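Local coordinates for Cel44C (Paenibacillus polymyxa, PDB 2YIH), which hydrolyses xyloglucan and probably cellulose-type beta-1,4-glucans, as an endo-acting glycosidase whose family 44 module forms this chain, at residues A[12-17]-A[435-440]; A[16-21]-A[424-429]; A[336-341]-A[378-383]. The protein carries 8 engineered substitutions. One frame throughout, in Å; residues are numbered along the deposited sequence.

Interaction 1: residues A[12-17]-A[435-440]; sequences IKVDTF and VHASVT. Unlike the reference sequence in segment 12-17: Phe17 (reference Ser).
Ile12 and Val435 meet tip to tip at one end of a row of apolar contacts, with Ile12 CG2 lying 4.1 Å from Val435 CG2. The torsions explain why two branches of the isoleucine reach the valine. Ile12 CG2 stands opposite the backbone N, while CG1 lies beside that N (chi1 -74°) and an extended second torsion carries CD1 on to Val435 CB at 4.1 Å. In Val435, CG1 occupies the position between backbone N and carbonyl carbon (chi1 56°), and this leaves CG2, opposite the N, to face both isoleucine methyls.

The tightest approach is at Val14 and Ala437, where Val14 CG1 comes 3.7 Å from Ala437 CB. Further along, the methyl Thr16 CG2 is 4.2 Å from Val439 CG1, and the hydroxyl OG1 is taken up by the carbonyl of Ser467. Where strand 9-22 breaks after Asp15, the backbone N of Phe17, a residue that differs from the reference sequence, donates to Asp15 OD1 (3.0 Å) from above the carboxylate plane; this is an Asx turn.

The two segments run nearly parallel, 18° apart, and every second residue takes part: 12, 14 and 16 against 435, 437 and 439. CA separations of 7.1 Å (Val14 to Ala437) to 8.0 Å (Ile12 to Val435) are too long for adjacent paired strands, and the contact is made by side chains.

The contact lies on one face of the nine-stranded mixed sheet beside the catalytic barrel, and joins the N-terminal strand to a C-terminal one two places away. Strand 421-427 lies between strands 9-22 and 433-439 and pairs antiparallel with each; beyond, 460-467 runs parallel to 9-22. Leu449 and Val451 of strand 446-453 touch Ala437 and Ile12, respectively, whereas His436 turns away, toward helix 367-382.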
loop_
_atom_site.group_PDB
_atom_site.type_symbol
_atom_site.label_atom_id
_atom_site.label_comp_id
_atom_site.label_asym_id
_atom_site.label_seq_id
_atom_site.Cartn_x
_atom_site.Cartn_y
_atom_site.Cartn_z
ATOM N N ILE A 12 5.742 15.839 25.302
ATOM C CA ILE A 12 6.205 14.892 24.288
ATOM C C ILE A 12 7.657 14.556 24.604
ATOM O O ILE A 12 8.473 15.460 24.783
ATOM C CB ILE A 12 6.078 15.484 22.888
ATOM C CG1 ILE A 12 4.590 15.496 22.467
ATOM C CG2 ILE A 12 6.865 14.622 21.856
ATOM C CD1 ILE A 12 4.360 16.044 21.065
ATOM N N LYS A 13 7.940 13.260 24.754
ATOM C CA LYS A 13 9.288 12.818 25.131
ATOM C C LYS A 13 9.886 12.088 23.946
ATOM O O LYS A 13 9.283 11.157 23.468
ATOM C CB LYS A 13 9.229 11.865 26.327
ATOM C CG LYS A 13 8.626 12.458 27.609
ATOM N N VAL A 14 11.028 12.550 23.454
ATOM C CA VAL A 14 11.692 11.900 22.318
ATOM C C VAL A 14 13.053 11.419 22.800
ATOM O O VAL A 14 13.824 12.203 23.395
ATOM C CB VAL A 14 11.881 12.872 21.138
ATOM C CG1 VAL A 14 12.555 12.154 19.966
ATOM C CG2 VAL A 14 10.520 13.459 20.701
ATOM N N ASP A 15 13.328 10.132 22.597
ATOM C CA ASP A 15 14.604 9.538 23.023
ATOM C C ASP A 15 15.282 8.862 21.819
ATOM O O ASP A 15 14.855 7.792 21.366
ATOM C CB ASP A 15 14.361 8.542 24.165
ATOM C CG ASP A 15 15.653 8.019 24.764
ATOM O OD1 ASP A 15 16.715 8.202 24.123
ATOM O OD2 ASP A 15 15.606 7.437 25.875
ATOM N N THR A 16 16.271 9.545 21.259
ATOM C CA THR A 16 16.927 9.114 20.027
ATOM C C THR A 16 17.729 7.836 20.231
ATOM O O THR A 16 18.180 7.235 19.262
ATOM C CB THR A 16 17.856 10.214 19.427
ATOM O OG1 THR A 16 18.924 10.499 20.350
ATOM C CG2 THR A 16 17.063 11.509 19.174
ATOM N N PHE A 17 17.939 7.450 21.487
ATOM C CA PHE A 17 18.650 6.209 21.802
ATOM C C PHE A 17 17.706 5.017 21.832
ATOM O O PHE A 17 18.170 3.879 21.750
ATOM C CB PHE A 17 19.320 6.265 23.194
ATOM C CG PHE A 17 20.176 7.491 23.435
ATOM C CD1 PHE A 17 20.919 8.070 22.411
ATOM C CD2 PHE A 17 20.327 7.995 24.745
ATOM C CE1 PHE A 17 21.725 9.172 22.655
ATOM C CE2 PHE A 17 21.131 9.091 24.992
ATOM C CZ PHE A 17 21.847 9.668 23.957
ATOM N N VAL A 435 2.577 11.891 17.211
ATOM C CA VAL A 435 3.933 12.372 16.998
ATOM C C VAL A 435 4.856 11.199 16.619
ATOM O O VAL A 435 4.723 10.078 17.132
ATOM C CB VAL A 435 4.476 13.076 18.289
ATOM C CG1 VAL A 435 4.386 12.105 19.478
ATOM C CG2 VAL A 435 5.914 13.593 18.046
ATOM N N HIS A 436 5.709 11.458 15.649
ATOM C CA HIS A 436 6.645 10.459 15.140
ATOM C C HIS A 436 8.013 11.078 14.993
ATOM O O HIS A 436 8.138 12.193 14.497
ATOM C CB HIS A 436 6.147 10.004 13.781
ATOM C CG HIS A 436 4.763 9.432 13.833
ATOM N ND1 HIS A 436 4.479 8.222 14.427
ATOM C CD2 HIS A 436 3.585 9.922 13.379
ATOM C CE1 HIS A 436 3.177 8.000 14.355
ATOM N NE2 HIS A 436 2.612 9.017 13.718
ATOM N N ALA A 437 9.049 10.343 15.403
ATOM C CA ALA A 437 10.394 10.889 15.404
ATOM C C ALA A 437 11.335 10.004 14.622
ATOM O O ALA A 437 11.128 8.800 14.519
ATOM C CB ALA A 437 10.920 11.042 16.875
ATOM N N SER A 438 12.394 10.601 14.092
ATOM C CA SER A 438 13.372 9.806 13.336
ATOM C C SER A 438 14.707 10.516 13.279
ATOM O O SER A 438 14.767 11.737 13.426
ATOM C CB SER A 438 12.877 9.557 11.898
ATOM O OG SER A 438 12.674 10.783 11.223
ATOM N N VAL A 439 15.764 9.726 13.058
ATOM C CA VAL A 439 17.079 10.230 12.670
ATOM C C VAL A 439 17.558 9.450 11.431
ATOM O O VAL A 439 16.914 8.482 11.031
ATOM C CB VAL A 439 18.098 10.043 13.809
ATOM C CG1 VAL A 439 17.661 10.858 15.037
ATOM C CG2 VAL A 439 18.284 8.545 14.149
ATOM N N THR A 440 18.720 9.792 10.885
ATOM C CA THR A 440 19.300 8.989 9.795
ATOM C C THR A 440 20.692 8.516 10.202
ATOM O O THR A 440 21.461 9.302 10.750
ATOM C CB THR A 440 19.326 9.768 8.442
ATOM O OG1 THR A 440 17.994 9.846 7.915
ATOM C CG2 THR A 440 20.214 9.053 7.390
#

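Interaction 2: residues A[16-21]-A[424-429]; sequences TFKDRK and SAQTSD. Unlike the reference sequence in segment 16-21: Phe17 (reference Ser), Asp19 (reference Glu).
Ser424 N donates to Lys18 O over 3.0 Å, the one hydrogen bond between the two segments. It is moderately bent (147° at the hydrogen).

Side-chain contact gathers around the same serine. Lys18 runs fully extended, its CG opposite the backbone N (chi1 -173°), so that the methylene chain passes alongside Ser424: Lys18 CD lies 3.6 Å from Ser424 OG, and Lys18 CB is 3.8 Å from Ser424 CB. The Lys18 and Gln426 side chains cross at about a right angle, Lys18 NZ lying 4.0 Å from Gln426 OE1. Asp19, which differs from the reference sequence, brings OD2 to 4.0 Å from Ser424 CB.

The turn has its own brace. Arg20 NE bonds Thr16 O at 2.8 Å and 163°, with the oxygen at the edge of the guanidinium and close to its plane. Asp15 and Lys21 pair by backbone with Ser424 and Ser422; strand 9-22 is broken between these pairings, with Lys18 O still bonded to Ser424 N and Asp19 in a left-handed backbone conformation.

The charged groups lie at the protein surface, at van der Waals distance or beyond. The directional chemistry of the contact therefore rests on backbone bonding, with the lysine contributing its aliphatic chain, and any electrostatic pull between Lys18 and Gln426 is probably weak and screened by solvent.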
loop_
_atom_site.group_PDB
_atom_site.type_symbol
_atom_site.label_atom_id
_atom_site.label_comp_id
_atom_site.label_asym_id
_atom_site.label_seq_id
_atom_site.Cartn_x
_atom_site.Cartn_y
_atom_site.Cartn_z
ATOM N N THR A 16 16.271 9.545 21.259
ATOM C CA THR A 16 16.927 9.114 20.027
ATOM C C THR A 16 17.729 7.836 20.231
ATOM O O THR A 16 18.180 7.235 19.262
ATOM C CB THR A 16 17.856 10.214 19.427
ATOM O OG1 THR A 16 18.924 10.499 20.350
ATOM C CG2 THR A 16 17.063 11.509 19.174
ATOM N N PHE A 17 17.939 7.450 21.487
ATOM C CA PHE A 17 18.650 6.209 21.802
ATOM C C PHE A 17 17.706 5.017 21.832
ATOM O O PHE A 17 18.170 3.879 21.750
ATOM C CB PHE A 17 19.320 6.265 23.194
ATOM C CG PHE A 17 20.176 7.491 23.435
ATOM C CD1 PHE A 17 20.919 8.070 22.411
ATOM C CD2 PHE A 17 20.327 7.995 24.745
ATOM C CE1 PHE A 17 21.725 9.172 22.655
ATOM C CE2 PHE A 17 21.131 9.091 24.992
ATOM C CZ PHE A 17 21.847 9.668 23.957
ATOM N N LYS A 18 16.400 5.273 21.965
ATOM C CA LYS A 18 15.423 4.264 22.379
ATOM C C LYS A 18 14.580 3.735 21.197
ATOM O O LYS A 18 14.131 4.529 20.340
ATOM C CB LYS A 18 14.486 4.867 23.421
ATOM C CG LYS A 18 13.546 3.865 24.043
ATOM C CD LYS A 18 12.574 4.559 25.002
ATOM C CE LYS A 18 11.544 3.549 25.475
ATOM N NZ LYS A 18 10.447 4.210 26.226
ATOM N N ASP A 19 14.385 2.412 21.139
ATOM C CA ASP A 19 13.508 1.796 20.137
ATOM C C ASP A 19 13.863 2.174 18.699
ATOM O O ASP A 19 12.973 2.324 17.858
ATOM C CB ASP A 19 12.031 2.122 20.425
ATOM C CG ASP A 19 11.560 1.528 21.745
ATOM O OD1 ASP A 19 12.072 0.444 22.100
ATOM O OD2 ASP A 19 10.680 2.127 22.404
ATOM N N ARG A 20 15.156 2.313 18.407
ATOM C CA ARG A 20 15.575 2.573 17.040
ATOM C C ARG A 20 15.145 1.402 16.158
ATOM O O ARG A 20 15.324 0.230 16.518
ATOM C CB ARG A 20 17.097 2.746 16.940
ATOM C CG ARG A 20 17.629 3.957 17.687
ATOM C CD ARG A 20 19.130 3.896 17.717
ATOM N NE ARG A 20 19.727 5.187 18.054
ATOM C CZ ARG A 20 21.043 5.404 18.054
ATOM N NH1 ARG A 20 21.860 4.421 17.710
ATOM N NH2 ARG A 20 21.537 6.594 18.377
ATOM N N LYS A 21 14.577 1.711 15.000
ATOM C CA LYS A 21 14.245 0.642 14.059
ATOM C C LYS A 21 14.136 1.216 12.667
ATOM O O LYS A 21 13.784 2.372 12.495
ATOM C CB LYS A 21 12.943 -0.072 14.447
ATOM C CG LYS A 21 11.746 0.783 14.621
ATOM C CD LYS A 21 10.625 0.046 15.440
ATOM C CE LYS A 21 10.300 -1.361 14.878
ATOM N NZ LYS A 21 8.866 -1.802 15.135
ATOM N N SER A 424 11.978 6.514 19.537
ATOM C CA SER A 424 10.837 6.621 20.435
ATOM C C SER A 424 10.324 8.064 20.549
ATOM O O SER A 424 11.086 9.004 20.812
ATOM C CB SER A 424 11.235 6.068 21.809
ATOM O OG SER A 424 10.246 6.300 22.795
ATOM N N ALA A 425 9.014 8.216 20.357
ATOM C CA ALA A 425 8.342 9.494 20.592
ATOM C C ALA A 425 7.021 9.183 21.286
ATOM O O ALA A 425 6.223 8.417 20.777
ATOM C CB ALA A 425 8.095 10.225 19.270
ATOM N N GLN A 426 6.834 9.739 22.478
ATOM C CA GLN A 426 5.656 9.449 23.293
ATOM C C GLN A 426 4.961 10.780 23.589
ATOM O O GLN A 426 5.628 11.797 23.827
ATOM C CB GLN A 426 6.093 8.826 24.621
ATOM C CG GLN A 426 6.798 7.473 24.483
ATOM C CD GLN A 426 7.113 6.876 25.844
ATOM O OE1 GLN A 426 7.958 7.379 26.577
ATOM N NE2 GLN A 426 6.394 5.841 26.202
ATOM N N THR A 427 3.638 10.777 23.535
ATOM C CA THR A 427 2.867 11.968 23.868
ATOM C C THR A 427 1.959 11.679 25.059
ATOM O O THR A 427 1.480 10.560 25.231
ATOM C CB THR A 427 2.011 12.470 22.653
ATOM O OG1 THR A 427 1.177 13.554 23.085
ATOM C CG2 THR A 427 1.078 11.326 22.100
ATOM N N SER A 428 1.659 12.714 25.839
ATOM C CA SER A 428 0.754 12.573 26.976
ATOM C C SER A 428 -0.721 12.552 26.563
ATOM O O SER A 428 -1.605 12.283 27.387
ATOM C CB SER A 428 0.996 13.728 27.956
ATOM O OG SER A 428 0.697 14.981 27.338
ATOM N N ASP A 429 -1.013 12.816 25.289
ATOM C CA ASP A 429 -2.402 12.841 24.849
ATOM C C ASP A 429 -2.559 12.217 23.464
ATOM O O ASP A 429 -2.409 12.894 22.440
ATOM C CB ASP A 429 -2.940 14.277 24.865
ATOM C CG ASP A 429 -4.406 14.383 24.430
ATOM O OD1 ASP A 429 -5.023 13.384 23.952
ATOM O OD2 ASP A 429 -4.947 15.509 24.571
#

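Interaction 3: residues A[336-341]-A[378-383]; sequences PILPRL and GILGKN
Among the side chains that touch, the carboxamide of Asn383 is the flat group, but it is the carbon beneath the amide that makes the contact, Asn383 CB standing 3.9 Å from Leu338 CD1.

That single methyl is the hub. Leu338 CG lies opposite the carbonyl carbon (chi1 -61°) and the second torsion is extended (178°), which projects CD1 across to the other helix. There CD1 is 4.1 Å from Ile379 CG2, the branch opposite that residue's backbone N, and 4.1 Å from Leu380 CD2. The leucine side chains cross at about a right angle. Leu380 does not start out aimed at Leu338; its CD2 ends nearer.

The helices involved belong to the outer layer of the (beta/alpha)8 barrel. Helix 337-348 precedes barrel strand 353-359 and helix 367-382 follows it, so the first turn of one meets the C-terminal part of the other. The strand between them is touched from both: Leu338 packs on Met356, Leu380 on Tyr359. Pro336, preceded by a cis peptide bond, occupies the N-cap of the first helix, and Ile379 also rests against Pro313 and Trp317 of a nearby loop.

Polar atoms of the two backbones are joined through water. One molecule donates to Asn383 O at 2.7 Å and, weakly, to Leu338 O at 3.0 Å, bridging a carbonyl of the first helical turn of 337-348 and that of Asn383.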
loop_
_atom_site.group_PDB
_atom_site.type_symbol
_atom_site.label_atom_id
_atom_site.label_comp_id
_atom_site.label_asym_id
_atom_site.label_seq_id
_atom_site.Cartn_x
_atom_site.Cartn_y
_atom_site.Cartn_z
ATOM N N PRO A 336 -5.738 -4.368 17.443
ATOM C CA PRO A 336 -5.339 -3.600 16.264
ATOM C C PRO A 336 -4.744 -4.454 15.176
ATOM O O PRO A 336 -4.145 -5.497 15.443
ATOM C CB PRO A 336 -4.282 -2.630 16.802
ATOM C CG PRO A 336 -3.757 -3.306 18.082
ATOM C CD PRO A 336 -4.926 -4.067 18.633
ATOM N N ILE A 337 -4.888 -4.001 13.935
ATOM C CA ILE A 337 -4.664 -4.899 12.828
ATOM C C ILE A 337 -3.209 -5.179 12.504
ATOM O O ILE A 337 -2.870 -6.304 12.118
ATOM C CB ILE A 337 -5.505 -4.524 11.574
ATOM C CG1 ILE A 337 -5.470 -5.669 10.553
ATOM C CG2 ILE A 337 -5.042 -3.194 10.965
ATOM C CD1 ILE A 337 -6.325 -6.897 10.971
ATOM N N LEU A 338 -2.314 -4.202 12.645
ATOM C CA LEU A 338 -0.937 -4.489 12.237
ATOM C C LEU A 338 -0.257 -5.494 13.179
ATOM O O LEU A 338 0.389 -6.427 12.727
ATOM C CB LEU A 338 -0.106 -3.205 12.091
ATOM C CG LEU A 338 -0.611 -2.193 11.039
ATOM C CD1 LEU A 338 0.304 -0.937 11.049
ATOM C CD2 LEU A 338 -0.672 -2.785 9.623
ATOM N N PRO A 339 -0.435 -5.336 14.489
ATOM C CA PRO A 339 0.227 -6.338 15.341
ATOM C C PRO A 339 -0.399 -7.710 15.150
ATOM O O PRO A 339 0.308 -8.743 15.163
ATOM C CB PRO A 339 -0.062 -5.821 16.760
ATOM C CG PRO A 339 -0.138 -4.328 16.594
ATOM C CD PRO A 339 -0.887 -4.164 15.262
ATOM N N ARG A 340 -1.690 -7.733 14.849
ATOM C CA ARG A 340 -2.348 -9.023 14.617
ATOM C C ARG A 340 -1.846 -9.743 13.359
ATOM O O ARG A 340 -1.680 -10.979 13.345
ATOM C CB ARG A 340 -3.866 -8.869 14.578
ATOM C CG ARG A 340 -4.594 -10.195 14.541
ATOM C CD ARG A 340 -4.465 -10.960 15.869
ATOM N NE ARG A 340 -5.100 -12.285 15.805
ATOM C CZ ARG A 340 -4.553 -13.342 15.203
ATOM N NH1 ARG A 340 -3.363 -13.234 14.591
ATOM N NH2 ARG A 340 -5.201 -14.515 15.206
ATOM N N LEU A 341 -1.703 -8.986 12.269
ATOM C CA LEU A 341 -1.148 -9.545 11.052
ATOM C C LEU A 341 0.279 -9.991 11.262
ATOM O O LEU A 341 0.662 -11.102 10.847
ATOM C CB LEU A 341 -1.230 -8.525 9.921
ATOM C CG LEU A 341 -2.647 -8.283 9.411
ATOM C CD1 LEU A 341 -2.594 -7.077 8.468
ATOM C CD2 LEU A 341 -3.184 -9.555 8.679
ATOM N N GLY A 378 3.568 7.716 9.677
ATOM C CA GLY A 378 4.418 7.520 10.895
ATOM C C GLY A 378 4.221 6.116 11.475
ATOM O O GLY A 378 5.182 5.409 11.845
ATOM N N ILE A 379 2.955 5.734 11.582
ATOM C CA ILE A 379 2.573 4.457 12.144
ATOM C C ILE A 379 3.131 3.303 11.303
ATOM O O ILE A 379 3.725 2.367 11.848
ATOM C CB ILE A 379 1.042 4.344 12.262
ATOM C CG1 ILE A 379 0.503 5.349 13.315
ATOM C CG2 ILE A 379 0.612 2.889 12.557
ATOM C CD1 ILE A 379 -1.009 5.570 13.210
ATOM N N LEU A 380 2.912 3.339 9.980
ATOM C CA LEU A 380 3.406 2.254 9.148
ATOM C C LEU A 380 4.895 2.134 9.285
ATOM O O LEU A 380 5.449 1.015 9.298
ATOM C CB LEU A 380 3.050 2.478 7.675
ATOM C CG LEU A 380 1.559 2.476 7.393
ATOM C CD1 LEU A 380 1.335 3.025 5.940
ATOM C CD2 LEU A 380 0.929 1.083 7.571
ATOM N N GLY A 381 5.574 3.277 9.334
ATOM C CA GLY A 381 7.040 3.238 9.318
ATOM C C GLY A 381 7.586 2.480 10.516
ATOM O O GLY A 381 8.581 1.745 10.373
ATOM N N LYS A 382 6.943 2.642 11.679
ATOM C CA LYS A 382 7.470 2.099 12.919
ATOM C C LYS A 382 6.779 0.832 13.429
ATOM O O LYS A 382 7.095 0.353 14.516
ATOM C CB LYS A 382 7.539 3.197 14.001
ATOM C CG LYS A 382 6.232 3.570 14.645
ATOM C CD LYS A 382 6.504 4.920 15.409
ATOM C CE LYS A 382 5.292 5.379 16.203
ATOM N NZ LYS A 382 5.525 6.717 16.831
ATOM N N ASN A 383 5.927 0.236 12.592
ATOM C CA ASN A 383 5.243 -1.007 12.888
ATOM C C ASN A 383 5.597 -2.138 11.913
ATOM O O ASN A 383 4.767 -3.005 11.619
ATOM C CB ASN A 383 3.733 -0.763 12.922
ATOM C CG ASN A 383 3.310 -0.082 14.205
ATOM O OD1 ASN A 383 3.352 1.148 14.329
ATOM N ND2 ASN A 383 3.107 -0.885 15.221
HETATM O O HOH W 1 2.957 -4.946 12.313
#

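Overall arrangement
Interactions 1 and 2 are neighbours, their centres about 5 Å apart, and share Thr16 and Phe17 of strand 9-22. Both belong to the nine-stranded sheet. Interaction 3 lies in the helical layer of the barrel, its centre about 17 Å from that of interaction 1 and 15 Å from that of interaction 2, nested within the roughly 400 residues, barrel included, that separate their segments. Lys382 ties the parts together: its NZ meets His436 ND1 and its O meets Lys21 NZ. The N-terminal strand is inserted between 421-427 and 460-467 in a sheet whose other strands all follow the barrel, so both chain ends meet in one domain docked against helix 367-382.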